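Local structure of abietadiene synthase, chloroplastic (Abies grandis, 3S9V) at residues G600-Q603 / N604-V608. The protein is a chloroplast enzyme of the terpene synthase family, a largely helical protein with a terpene synthase N-terminal domain and a metal-binding domain. Sequence-based numbering, arbitrary orientation.
Sequences GYIQ and NVWKV
Gly600, Tyr601, Ile602 and Gln603 each accept an i to i+4 hydrogen bond from the amides of Asn604 to Lys607 in turn, a regular alpha-helical turn in which Val605 N lies 2.9 Å from Tyr601 O. One turn apart on the helix, Tyr601 and Val605 meet through a CH-pi contact: Val605 CG2 sits 4.2 Å from the centroid of the Tyr601 ring, 16° off the ring normal. With its CG anti to the backbone N (chi1 173°), tyrosine presents this face to the methyl, while its OH reaches a hydrogen bond to Leu646 O; an aromatic ring with a polar tip suits a place that is only partly buried. Beta-branched valine fits the buried position, its side chain packing on Thr643 and Ile647 of helix 641-648. Helix 599-621 belongs to the all-helical metal-binding domain of the terpene synthase family, and its inward side is apolar. There Ile602 and Trp606 leave the helix in the same direction, flank to flank, Ile602 CG2 meeting Trp606 CD1 at 3.9 Å in the plane of the indole, at its edge. The broad indole packs against helices 521-541 and 641-648 and meets Phe579 and Phe583 of helix 570-594 edge-to-face; Ile602 also packs on Phe583. A water donates to Tyr601 O at 2.9 Å and weakly to Asn604 OD1, giving that carbonyl a second partner beside the Val605 amide. Lys607 lies on the exposed side, where its charged amine can be solvated; it bends at its last torsion (chi4 59°) and forms a salt bridge with Glu611, one turn further along.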
ATOM      1  N   GLY A 600      31.032  27.213   6.155  1.00 22.64           N
ATOM      2  CA  GLY A 600      31.886  26.690   5.107  1.00 25.28           C
ATOM      3  C   GLY A 600      31.151  25.627   4.309  1.00 25.58           C
ATOM      4  O   GLY A 600      31.250  25.568   3.079  1.00 25.78           O
ATOM      5  N   TYR A 601      30.409  24.791   5.028  1.00 21.11           N
ATOM      6  CA  TYR A 601      29.622  23.705   4.451  1.00 21.67           C
ATOM      7  C   TYR A 601      28.565  24.265   3.498  1.00 24.87           C
ATOM      8  O   TYR A 601      28.437  23.824   2.347  1.00 24.59           O
ATOM      9  CB  TYR A 601      28.956  22.921   5.585  1.00 10.84           C
ATOM     10  CG  TYR A 601      27.972  21.861   5.152  1.00 26.95           C
ATOM     11  CD1 TYR A 601      28.397  20.581   4.795  1.00 29.42           C
ATOM     12  CD2 TYR A 601      26.608  22.132   5.111  1.00 21.96           C
ATOM     13  CE1 TYR A 601      27.484  19.599   4.410  1.00 29.34           C
ATOM     14  CE2 TYR A 601      25.693  21.160   4.727  1.00 23.68           C
ATOM     15  CZ  TYR A 601      26.134  19.896   4.379  1.00 28.39           C
ATOM     16  OH  TYR A 601      25.220  18.937   4.003  1.00 32.04           O
ATOM     17  N   ILE A 602      27.818  25.245   3.991  1.00 24.38           N
ATOM     18  CA  ILE A 602      26.772  25.895   3.219  1.00 22.32           C
ATOM     19  C   ILE A 602      27.346  26.589   1.986  1.00 22.61           C
ATOM     20  O   ILE A 602      26.720  26.593   0.918  1.00 26.38           O
ATOM     21  CB  ILE A 602      26.008  26.909   4.100  1.00 18.66           C
ATOM     22  CG1 ILE A 602      25.238  26.149   5.181  1.00 20.43           C
ATOM     23  CG2 ILE A 602      25.038  27.736   3.269  1.00 19.80           C
ATOM     24  CD1 ILE A 602      24.315  27.018   6.006  1.00 19.97           C
ATOM     25  N   GLN A 603      28.537  27.163   2.123  1.00 20.82           N
ATOM     26  CA  GLN A 603      29.174  27.856   1.004  1.00 23.19           C
ATOM     27  C   GLN A 603      29.608  26.870  -0.074  1.00 20.75           C
ATOM     28  O   GLN A 603      29.471  27.143  -1.261  1.00 20.16           O
ATOM     29  CB  GLN A 603      30.400  28.644   1.470  1.00 28.92           C
ATOM     30  CG  GLN A 603      30.116  29.747   2.472  1.00 36.84           C
ATOM     31  CD  GLN A 603      31.379  30.481   2.895  1.00 43.66           C
ATOM     32  OE1 GLN A 603      31.427  31.079   3.969  1.00 50.59           O
ATOM     33  NE2 GLN A 603      32.403  30.449   2.046  1.00 43.66           N
ATOM     34  N   ASN A 604      30.135  25.726   0.347  1.00 18.31           N
ATOM     35  CA  ASN A 604      30.583  24.713  -0.591  1.00 17.36           C
ATOM     36  C   ASN A 604      29.379  24.103  -1.311  1.00 19.26           C
ATOM     37  O   ASN A 604      29.429  23.851  -2.516  1.00 18.14           O
ATOM     38  CB  ASN A 604      31.375  23.631   0.149  1.00 21.53           C
ATOM     39  CG  ASN A 604      32.083  22.684  -0.791  1.00 25.90           C
ATOM     40  OD1 ASN A 604      31.809  21.488  -0.808  1.00 28.33           O
ATOM     41  ND2 ASN A 604      33.004  23.219  -1.584  1.00 32.21           N
ATOM     42  N   VAL A 605      28.291  23.872  -0.580  1.00 17.51           N
ATOM     43  CA  VAL A 605      27.095  23.318  -1.204  1.00 17.11           C
ATOM     44  C   VAL A 605      26.698  24.245  -2.345  1.00 22.14           C
ATOM     45  O   VAL A 605      26.481  23.791  -3.473  1.00 24.81           O
ATOM     46  CB  VAL A 605      25.911  23.219  -0.216  1.00 18.19           C
ATOM     47  CG1 VAL A 605      24.612  22.865  -0.973  1.00  9.64           C
ATOM     48  CG2 VAL A 605      26.209  22.173   0.843  1.00 15.77           C
ATOM     49  N   TRP A 606      26.619  25.544  -2.047  1.00 21.56           N
ATOM     50  CA  TRP A 606      26.246  26.545  -3.046  1.00 20.74           C
ATOM     51  C   TRP A 606      27.311  26.750  -4.128  1.00 22.81           C
ATOM     52  O   TRP A 606      26.982  27.031  -5.284  1.00 23.53           O
ATOM     53  CB  TRP A 606      25.913  27.886  -2.366  1.00 14.50           C
ATOM     54  CG  TRP A 606      24.512  27.928  -1.812  1.00 12.68           C
ATOM     55  CD1 TRP A 606      24.147  27.892  -0.500  1.00 16.69           C
ATOM     56  CD2 TRP A 606      23.294  27.921  -2.568  1.00 10.14           C
ATOM     57  NE1 TRP A 606      22.777  27.854  -0.389  1.00 17.33           N
ATOM     58  CE2 TRP A 606      22.228  27.870  -1.643  1.00 11.19           C
ATOM     59  CE3 TRP A 606      23.000  27.947  -3.942  1.00 11.45           C
ATOM     60  CZ2 TRP A 606      20.880  27.842  -2.045  1.00 15.21           C
ATOM     61  CZ3 TRP A 606      21.660  27.917  -4.344  1.00 14.14           C
ATOM     62  CH2 TRP A 606      20.616  27.865  -3.392  1.00 11.04           C
ATOM     63  N   LYS A 607      28.579  26.604  -3.756  1.00 22.87           N
ATOM     64  CA  LYS A 607      29.673  26.760  -4.712  1.00 21.36           C
ATOM     65  C   LYS A 607      29.432  25.856  -5.915  1.00 21.69           C
ATOM     66  O   LYS A 607      29.456  26.310  -7.053  1.00 21.75           O
ATOM     67  CB  LYS A 607      31.009  26.399  -4.056  1.00 22.32           C
ATOM     68  CG  LYS A 607      32.186  26.286  -5.026  1.00 24.90           C
ATOM     69  CD  LYS A 607      33.437  25.794  -4.314  1.00 35.62           C
ATOM     70  CE  LYS A 607      34.567  25.483  -5.291  1.00 43.08           C
ATOM     71  NZ  LYS A 607      34.955  26.673  -6.101  1.00 52.52           N
ATOM     72  N   VAL A 608      29.183  24.576  -5.655  1.00 22.82           N
ATOM     73  CA  VAL A 608      28.955  23.610  -6.724  1.00 22.02           C
ATOM     74  C   VAL A 608      27.668  23.888  -7.493  1.00 20.53           C
ATOM     75  O   VAL A 608      27.609  23.698  -8.707  1.00 20.85           O
ATOM     76  CB  VAL A 608      28.933  22.165  -6.162  1.00 25.37           C
ATOM     77  CG1 VAL A 608      28.621  21.158  -7.272  1.00 16.95           C
ATOM     78  CG2 VAL A 608      30.293  21.846  -5.530  1.00 27.86           C
TER
HETATM   79  O   HOH W   1      29.470  21.192   1.744  1.00 39.98           O